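Local coordinates for BZZ1 protein (Saccharomyces cerevisiae, PDB 1ZUU) that acts in endocytosis and, with type I myosins, restores actin polarity after salt stress, and is represented here by its first SH3 domain, at residues Asn4-Ala9 against Ile20-Lys25; Gly36-Asn41 against Val51-Ile56. All blocks are in the same frame, centred on the assembly; numbering follows the deposited sequence. Where two conformers were deposited one is given.

Contact 1 of 2, residues Asn4-Ala9 against Ile20-Lys25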
ATOM      1  N   ASN A   4       0.570  11.715   1.172  1.00 12.16           N
ATOM      2  CA  ASN A   4       0.230  10.328   1.396  1.00  8.72           C
ATOM      3  C   ASN A   4       1.038   9.746   2.566  1.00  8.80           C
ATOM      4  O   ASN A   4       2.201  10.171   2.817  1.00 12.09           O
ATOM      5  CB  ASN A   4       0.679   9.569   0.195  1.00  8.29           C
ATOM      6  CG  ASN A   4      -0.107   9.891  -1.021  1.00  7.11           C
ATOM      7  OD1 ASN A   4      -1.206  10.494  -0.980  1.00  8.55           O
ATOM      8  ND2 ASN A   4       0.457   9.542  -2.189  1.00  7.84           N
ATOM      9  N   LYS A   5       0.463   8.773   3.277  1.00  7.31           N
ATOM     10  CA  LYS A   5       1.100   8.183   4.475  1.00  7.85           C
ATOM     11  C   LYS A   5       0.833   6.715   4.542  1.00  6.27           C
ATOM     12  O   LYS A   5      -0.299   6.257   4.268  1.00  7.27           O
ATOM     13  CB  LYS A   5       0.474   8.827   5.791  1.00  9.62           C
ATOM     14  CG  LYS A   5       0.470  10.261   5.947  1.00 14.88           C
ATOM     15  CD  LYS A   5      -0.346  10.655   7.136  1.00 17.65           C
ATOM     16  CE  LYS A   5      -0.601  12.152   7.189  1.00 21.47           C
ATOM     17  NZ  LYS A   5      -1.387  12.446   8.408  1.00 20.00           N
ATOM     18  N   VAL A   6       1.824   5.957   5.001  1.00  5.01           N
ATOM     19  CA  VAL A   6       1.586   4.645   5.586  1.00  4.23           C
ATOM     20  C   VAL A   6       1.396   4.856   7.076  1.00  4.55           C
ATOM     21  O   VAL A   6       2.317   5.363   7.761  1.00  6.45           O
ATOM     22  CB  VAL A   6       2.734   3.701   5.341  1.00  4.25           C
ATOM     23  CG1 VAL A   6       2.500   2.383   6.090  1.00  4.41           C
ATOM     24  CG2 VAL A   6       2.945   3.468   3.835  1.00  4.80           C
ATOM     25  N   LEU A   7       0.222   4.464   7.577  0.50  4.98           N
ATOM     26  CA  LEU A   7      -0.178   4.537   8.997  0.50  5.77           C
ATOM     27  C   LEU A   7       0.250   3.296   9.776  0.50  5.31           C
ATOM     28  O   LEU A   7       0.741   3.395  10.918  0.50  4.38           O
ATOM     29  CB  LEU A   7      -1.717   4.729   9.142  0.50  5.54           C
ATOM     30  CG  LEU A   7      -2.278   5.912   8.396  0.50  8.50           C
ATOM     31  CD1 LEU A   7      -3.814   5.943   8.274  0.50 10.73           C
ATOM     32  CD2 LEU A   7      -1.753   7.110   9.084  0.50  9.90           C
ATOM     33  N   TYR A   8       0.079   2.126   9.150  1.00  4.58           N
ATOM     34  CA  TYR A   8       0.249   0.828   9.794  1.00  5.12           C
ATOM     35  C   TYR A   8       1.092  -0.060   8.896  1.00  4.83           C
ATOM     36  O   TYR A   8       0.884  -0.088   7.671  1.00  5.07           O
ATOM     37  CB  TYR A   8      -1.129   0.164  10.036  1.00  6.24           C
ATOM     38  CG  TYR A   8      -2.000   0.965  10.995  1.00  5.80           C
ATOM     39  CD1 TYR A   8      -1.930   0.712  12.339  1.00  6.91           C
ATOM     40  CD2 TYR A   8      -2.853   2.000  10.533  1.00  6.56           C
ATOM     41  CE1 TYR A   8      -2.707   1.463  13.257  1.00  6.30           C
ATOM     42  CE2 TYR A   8      -3.621   2.725  11.422  1.00  6.94           C
ATOM     43  CZ  TYR A   8      -3.553   2.442  12.778  1.00  5.73           C
ATOM     44  OH  TYR A   8      -4.359   3.194  13.627  1.00  6.75           O
ATOM     45  N   ALA A   9       2.005  -0.813   9.494  1.00  4.86           N
ATOM     46  CA  ALA A   9       2.860  -1.737   8.754  1.00  4.95           C
ATOM     47  C   ALA A   9       2.069  -2.952   8.276  1.00  4.61           C
ATOM     48  O   ALA A   9       1.172  -3.453   8.966  1.00  6.74           O
ATOM     49  CB  ALA A   9       4.035  -2.181   9.634  1.00  6.20           C
ATOM     50  N   ILE A  20       4.499  -2.473   3.285  1.00  3.52           N
ATOM     51  CA  ILE A  20       4.511  -1.074   3.617  1.00  3.39           C
ATOM     52  C   ILE A  20       4.895  -0.907   5.086  1.00  3.20           C
ATOM     53  O   ILE A  20       4.472  -1.680   5.941  1.00  3.87           O
ATOM     54  CB  ILE A  20       3.139  -0.374   3.327  1.00  3.73           C
ATOM     55  CG1 ILE A  20       1.966  -1.229   3.851  1.00  4.16           C
ATOM     56  CG2 ILE A  20       3.023  -0.024   1.884  1.00  4.53           C
ATOM     57  CD1 ILE A  20       0.637  -0.512   3.921  1.00  4.93           C
ATOM     58  N   THR A  21       5.624   0.169   5.378  1.00  3.44           N
ATOM     59  CA  THR A  21       5.941   0.525   6.744  1.00  4.03           C
ATOM     60  C   THR A  21       5.775   2.019   6.925  1.00  4.14           C
ATOM     61  O   THR A  21       5.981   2.803   5.995  1.00  4.10           O
ATOM     62  CB  THR A  21       7.363   0.078   7.156  1.00  4.48           C
ATOM     63  OG1 THR A  21       8.359   0.780   6.406  1.00  5.26           O
ATOM     64  CG2 THR A  21       7.534  -1.403   7.085  1.00  5.39           C
ATOM     65  N   PRO A  22       5.398   2.456   8.145  1.00  4.36           N
ATOM     66  CA  PRO A  22       5.270   3.935   8.411  1.00  5.17           C
ATOM     67  C   PRO A  22       6.512   4.652   7.955  1.00  4.98           C
ATOM     68  O   PRO A  22       7.645   4.221   8.249  1.00  5.88           O
ATOM     69  CB  PRO A  22       5.053   3.965   9.936  1.00  6.08           C
ATOM     70  CG  PRO A  22       4.246   2.705  10.194  1.00  6.41           C
ATOM     71  CD  PRO A  22       4.939   1.657   9.310  1.00  5.42           C
ATOM     72  N   GLY A  23       6.309   5.754   7.244  1.00  5.31           N
ATOM     73  CA  GLY A  23       7.398   6.543   6.691  1.00  5.51           C
ATOM     74  C   GLY A  23       7.726   6.275   5.229  1.00  5.28           C
ATOM     75  O   GLY A  23       8.430   7.046   4.621  1.00  7.95           O
ATOM     76  N   ASP A  24       7.237   5.157   4.685  1.00  4.46           N
ATOM     77  CA  ASP A  24       7.514   4.876   3.255  1.00  4.07           C
ATOM     78  C   ASP A  24       6.763   5.910   2.395  1.00  4.29           C
ATOM     79  O   ASP A  24       5.627   6.334   2.711  1.00  5.35           O
ATOM     80  CB  ASP A  24       7.056   3.485   2.923  1.00  4.27           C
ATOM     81  CG  ASP A  24       7.939   2.364   3.523  1.00  4.72           C
ATOM     82  OD1 ASP A  24       9.050   2.677   4.025  1.00  5.54           O
ATOM     83  OD2 ASP A  24       7.485   1.190   3.456  1.00  5.04           O
ATOM     84  N   LYS A  25       7.390   6.253   1.287  1.00  3.68           N
ATOM     85  CA  LYS A  25       6.767   7.141   0.293  1.00  4.48           C
ATOM     86  C   LYS A  25       5.947   6.283  -0.689  1.00  4.51           C
ATOM     87  O   LYS A  25       6.476   5.336  -1.261  1.00  5.95           O
ATOM     88  CB  LYS A  25       7.866   7.892  -0.516  1.00  4.97           C
ATOM     89  CG  LYS A  25       8.510   9.014   0.090  1.00  7.09           C
ATOM     90  CD  LYS A  25       9.290   8.812   1.327  1.00  6.99           C
ATOM     91  CE  LYS A  25      10.156  10.038   1.652  1.00  7.63           C
ATOM     92  NZ  LYS A  25      10.909   9.840   2.829  1.00  7.13           N
TER
HETATM   93  O   HOH W   1       4.492   6.962   5.209  1.00  6.39           O

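Contact 2 of 2, residues Gly36-Asn41 against Val51-Ile56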
ATOM      1  N   GLY A  36     -11.409  -4.319   0.080  1.00  4.79           N
ATOM      2  CA  GLY A  36     -10.625  -4.014   1.258  1.00  5.52           C
ATOM      3  C   GLY A  36      -9.163  -3.696   0.954  1.00  4.70           C
ATOM      4  O   GLY A  36      -8.417  -3.399   1.922  1.00  5.13           O
ATOM      5  N   TRP A  37      -8.753  -3.746  -0.303  1.00  4.07           N
ATOM      6  CA  TRP A  37      -7.370  -3.535  -0.689  1.00  4.21           C
ATOM      7  C   TRP A  37      -7.276  -2.409  -1.701  1.00  4.45           C
ATOM      8  O   TRP A  37      -8.129  -2.258  -2.582  1.00  5.51           O
ATOM      9  CB  TRP A  37      -6.826  -4.818  -1.345  1.00  4.43           C
ATOM     10  CG  TRP A  37      -6.851  -6.001  -0.437  1.00  4.76           C
ATOM     11  CD1 TRP A  37      -7.933  -6.809  -0.184  1.00  6.23           C
ATOM     12  CD2 TRP A  37      -5.756  -6.548   0.315  1.00  5.36           C
ATOM     13  NE1 TRP A  37      -7.583  -7.826   0.685  1.00  7.11           N
ATOM     14  CE2 TRP A  37      -6.247  -7.685   1.005  1.00  6.40           C
ATOM     15  CE3 TRP A  37      -4.381  -6.232   0.446  1.00  5.10           C
ATOM     16  CZ2 TRP A  37      -5.433  -8.459   1.830  1.00  8.60           C
ATOM     17  CZ3 TRP A  37      -3.577  -6.982   1.270  1.00  6.60           C
ATOM     18  CH2 TRP A  37      -4.095  -8.106   1.939  1.00  8.10           C
ATOM     19  N   THR A  38      -6.168  -1.642  -1.598  1.00  4.06           N
ATOM     20  CA  THR A  38      -5.856  -0.545  -2.515  1.00  4.30           C
ATOM     21  C   THR A  38      -4.555  -0.896  -3.245  1.00  3.79           C
ATOM     22  O   THR A  38      -3.609  -1.402  -2.620  1.00  4.22           O
ATOM     23  CB  THR A  38      -5.655   0.751  -1.716  1.00  4.48           C
ATOM     24  OG1 THR A  38      -6.867   1.103  -1.044  1.00  5.19           O
ATOM     25  CG2 THR A  38      -5.286   1.915  -2.576  1.00  4.76           C
ATOM     26  N   LYS A  39      -4.503  -0.680  -4.554  0.50  3.95           N
ATOM     27  CA  LYS A  39      -3.247  -0.894  -5.262  0.50  4.25           C
ATOM     28  C   LYS A  39      -2.437   0.410  -5.203  0.50  4.13           C
ATOM     29  O   LYS A  39      -2.969   1.495  -5.491  0.50  3.93           O
ATOM     30  CB  LYS A  39      -3.462  -1.348  -6.707  0.50  4.86           C
ATOM     31  CG  LYS A  39      -2.174  -1.921  -7.318  0.50  5.20           C
ATOM     32  CD  LYS A  39      -2.311  -2.340  -8.739  0.50  7.49           C
ATOM     33  CE  LYS A  39      -3.001  -3.649  -8.826  0.50  9.11           C
ATOM     34  NZ  LYS A  39      -3.271  -4.005 -10.282  0.50 11.86           N
ATOM     35  N   ILE A  40      -1.147   0.275  -4.853  1.00  3.80           N
ATOM     36  CA  ILE A  40      -0.243   1.388  -4.691  1.00  3.45           C
ATOM     37  C   ILE A  40       1.144   1.008  -5.281  1.00  3.64           C
ATOM     38  O   ILE A  40       1.467  -0.157  -5.480  1.00  4.60           O
ATOM     39  CB  ILE A  40      -0.087   1.816  -3.186  1.00  4.26           C
ATOM     40  CG1 ILE A  40       0.542   0.685  -2.374  1.00  4.88           C
ATOM     41  CG2 ILE A  40      -1.400   2.289  -2.618  1.00  4.73           C
ATOM     42  CD1 ILE A  40       1.147   1.175  -1.043  1.00  5.94           C
ATOM     43  N   ASN A  41       1.943   2.069  -5.413  1.00  3.82           N
ATOM     44  CA  ASN A  41       3.387   1.946  -5.524  1.00  3.99           C
ATOM     45  C   ASN A  41       4.018   2.344  -4.181  1.00  3.84           C
ATOM     46  O   ASN A  41       3.572   3.331  -3.580  1.00  4.47           O
ATOM     47  CB  ASN A  41       3.945   2.842  -6.613  1.00  5.16           C
ATOM     48  CG  ASN A  41       3.211   2.695  -7.925  1.00  6.48           C
ATOM     49  OD1 ASN A  41       3.263   1.653  -8.572  1.00  7.57           O
ATOM     50  ND2 ASN A  41       2.433   3.726  -8.276  1.00  6.62           N
ATOM     51  N   VAL A  51      -2.289  -3.395  -0.817  1.00  4.03           N
ATOM     52  CA  VAL A  51      -2.135  -3.286   0.609  1.00  3.66           C
ATOM     53  C   VAL A  51      -3.534  -3.063   1.212  1.00  4.29           C
ATOM     54  O   VAL A  51      -4.445  -2.607   0.531  1.00  4.01           O
ATOM     55  CB  VAL A  51      -1.203  -2.149   1.052  1.00  4.14           C
ATOM     56  CG1 VAL A  51       0.193  -2.346   0.421  1.00  4.36           C
ATOM     57  CG2 VAL A  51      -1.764  -0.779   0.696  1.00  4.91           C
ATOM     58  N   PRO A  52      -3.707  -3.306   2.520  1.00  4.27           N
ATOM     59  CA  PRO A  52      -5.043  -3.057   3.125  1.00  5.13           C
ATOM     60  C   PRO A  52      -5.333  -1.573   3.109  1.00  4.55           C
ATOM     61  O   PRO A  52      -4.537  -0.731   3.584  1.00  5.06           O
ATOM     62  CB  PRO A  52      -4.905  -3.613   4.532  1.00  5.73           C
ATOM     63  CG  PRO A  52      -3.772  -4.614   4.458  1.00  5.99           C
ATOM     64  CD  PRO A  52      -2.800  -4.001   3.454  1.00  5.23           C
ATOM     65  N   THR A  53      -6.545  -1.196   2.656  1.00  4.73           N
ATOM     66  CA  THR A  53      -6.905   0.206   2.484  1.00  4.91           C
ATOM     67  C   THR A  53      -6.821   0.998   3.797  1.00  4.52           C
ATOM     68  O   THR A  53      -6.370   2.159   3.776  1.00  5.27           O
ATOM     69  CB  THR A  53      -8.356   0.268   1.928  1.00  5.16           C
ATOM     70  OG1 THR A  53      -8.284  -0.448   0.696  1.00  5.12           O
ATOM     71  CG2 THR A  53      -8.856   1.677   1.747  1.00  6.68           C
ATOM     72  N   THR A  54      -7.237   0.418   4.900  1.00  4.45           N
ATOM     73  CA  THR A  54      -7.273   1.145   6.173  1.00  5.38           C
ATOM     74  C   THR A  54      -5.847   1.422   6.710  1.00  5.52           C
ATOM     75  O   THR A  54      -5.704   2.159   7.712  1.00  6.74           O
ATOM     76  CB  THR A  54      -8.120   0.487   7.220  1.00  7.24           C
ATOM     77  OG1 THR A  54      -7.563  -0.802   7.447  1.00  9.19           O
ATOM     78  CG2 THR A  54      -9.590   0.419   6.777  1.00  8.33           C
ATOM     79  N   TYR A  55      -4.804   0.825   6.127  1.00  4.47           N
ATOM     80  CA  TYR A  55      -3.444   0.973   6.666  1.00  4.46           C
ATOM     81  C   TYR A  55      -2.758   2.231   6.087  1.00  5.00           C
ATOM     82  O   TYR A  55      -1.656   2.577   6.601  1.00  5.82           O
ATOM     83  CB  TYR A  55      -2.594  -0.257   6.359  1.00  4.93           C
ATOM     84  CG  TYR A  55      -2.884  -1.488   7.186  1.00  4.83           C
ATOM     85  CD1 TYR A  55      -4.204  -1.812   7.620  1.00  8.93           C
ATOM     86  CD2 TYR A  55      -1.867  -2.331   7.529  1.00  6.28           C
ATOM     87  CE1 TYR A  55      -4.473  -2.957   8.337  1.00  9.67           C
ATOM     88  CE2 TYR A  55      -2.117  -3.502   8.263  1.00  8.47           C
ATOM     89  CZ  TYR A  55      -3.436  -3.829   8.621  1.00  8.36           C
ATOM     90  OH  TYR A  55      -3.666  -5.003   9.311  1.00 12.60           O
ATOM     91  N   ILE A  56      -3.345   2.868   5.095  1.00  4.28           N
ATOM     92  CA  ILE A  56      -2.717   3.980   4.408  1.00  4.12           C
ATOM     93  C   ILE A  56      -3.681   5.143   4.304  1.00  5.35           C
ATOM     94  O   ILE A  56      -4.895   5.022   4.532  1.00  5.74           O
ATOM     95  CB  ILE A  56      -2.264   3.556   2.982  1.00  4.33           C
ATOM     96  CG1 ILE A  56      -3.436   3.202   2.086  1.00  5.27           C
ATOM     97  CG2 ILE A  56      -1.241   2.450   3.079  1.00  4.84           C
ATOM     98  CD1 ILE A  56      -3.055   2.907   0.666  1.00  5.50           C
TER
HETATM   99  O   HOH W   2      -9.007  -2.214   4.420  1.00 12.08           O

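Contact 1 of 2, residues Asn4-Ala9 against Ile20-Lys25
The diverging turn of the SH3 fold, a type II beta turn running from Thr21 to Asp24, is laid against the first strand through Val6. That valine fits because both its methyls are used. CG1, anti to the backbone N (chi1 174°), lies 3.4 Å from Thr21 C, while CG2 lies 3.9 Å from Ile20 CB, the two side chains running at a slant to each other. Ile20 is buried, and its two branches part: CD1 lies toward Ile56, CG2 toward Ile40. Val6 to Ala9 open the ALYDY-type motif of SH3 domains, which leads into the RT loop, and the residues from Ile20 onward bring that loop back. The two backbones meet through CA-H...O contacts: Pro22 CA approaches Val6 O at 3.3 Å (151° at the hydrogen), and Ala9 CA comes within 3.2 Å of Ile20 O. Pro22 suits the second turn position by its fixed phi, and its CD rests 4.0 Å from Ala9 CB. Gly23, with positive phi, takes the third, where a side chain would collide with the preceding carbonyl. A water joins the segments, accepting from Val6 N (2.9 Å) and donating to Asp24 O (2.8 Å), with a weak bond from Gly23 N. Asp24 ties the turn together: its OD2 takes Thr21 N at 2.9 Å, met 57° out of the carboxylate plane, and also receives Asn42 ND2.

Contact 2 of 2, residues Gly36-Asn41 against Val51-Ile56
Gly36 sends its carbonyl O across to Thr53 N, a nearly straight bond of 3.0 Å (175° at the hydrogen) whose donor is tilted from the carbonyl plane; a water donating to the same oxygen links it to Thr54 N. The positive phi at Gly36 would press a CB against the preceding carbonyl, hence a glycine. Trp37 follows, with CG anti to its own carbonyl carbon (chi1 -61°), which lays the indole alongside Pro52: CZ3 is 3.8 Å from Pro52 CD, and CE3 lies 3.4 Å from Val51 C. This tryptophan-proline pair, with Tyr55 beyond, is a hallmark of the surface by which SH3 domains bind proline-rich peptides, so the same is probable here. Were Trp37 an alanine, the Pro52 ring would probably lose its flat neighbour and a gap open beside the Val51-Pro52 peptide. Thr38 pairs with Val51 in antiparallel, hydrogen-bonded register, Thr38 N giving to Val51 O (2.9 Å) and Val51 N to Thr38 O (3.0 Å). Its hydroxyl crosses to Thr53, OG1 to OG1 at 2.7 Å; Thr53 OG1 is hydrogen-bonded to Asp32 as well, so threonines at both positions extend a polar chain. Ile40, branched and apolar, turns inward: its CD1 meets Val51 CG2 at 3.9 Å, while its CG2 touches Ile56 CD1 at 3.7 Å, the two isoleucines sliding past each other in opposite directions.

The centres of the two contacts lie about 10 Å apart, and residue Tyr55 of contact 2 joins them: its carbonyl O probably accepts hydrogen bonds from both Leu7 N (2.8 Å) and Tyr8 N (3.1 Å) of contact 1. Its ring also packs there, with CE2 3.4 Å from Ala9 O. This would fasten the 3-10 turn of Thr53-Tyr55 to the start of the RT loop. Inside, Ile20 of contact 1 touches Ile40 and Ile56 of contact 2, giving one shared apolar core. Outside, Tyr8, Tyr55, Pro52 and Trp37 correspond to residues that form the peptide-binding surface in SH3 domains. The bound magnesium ion lies about 11 Å from the Trp37 side chain.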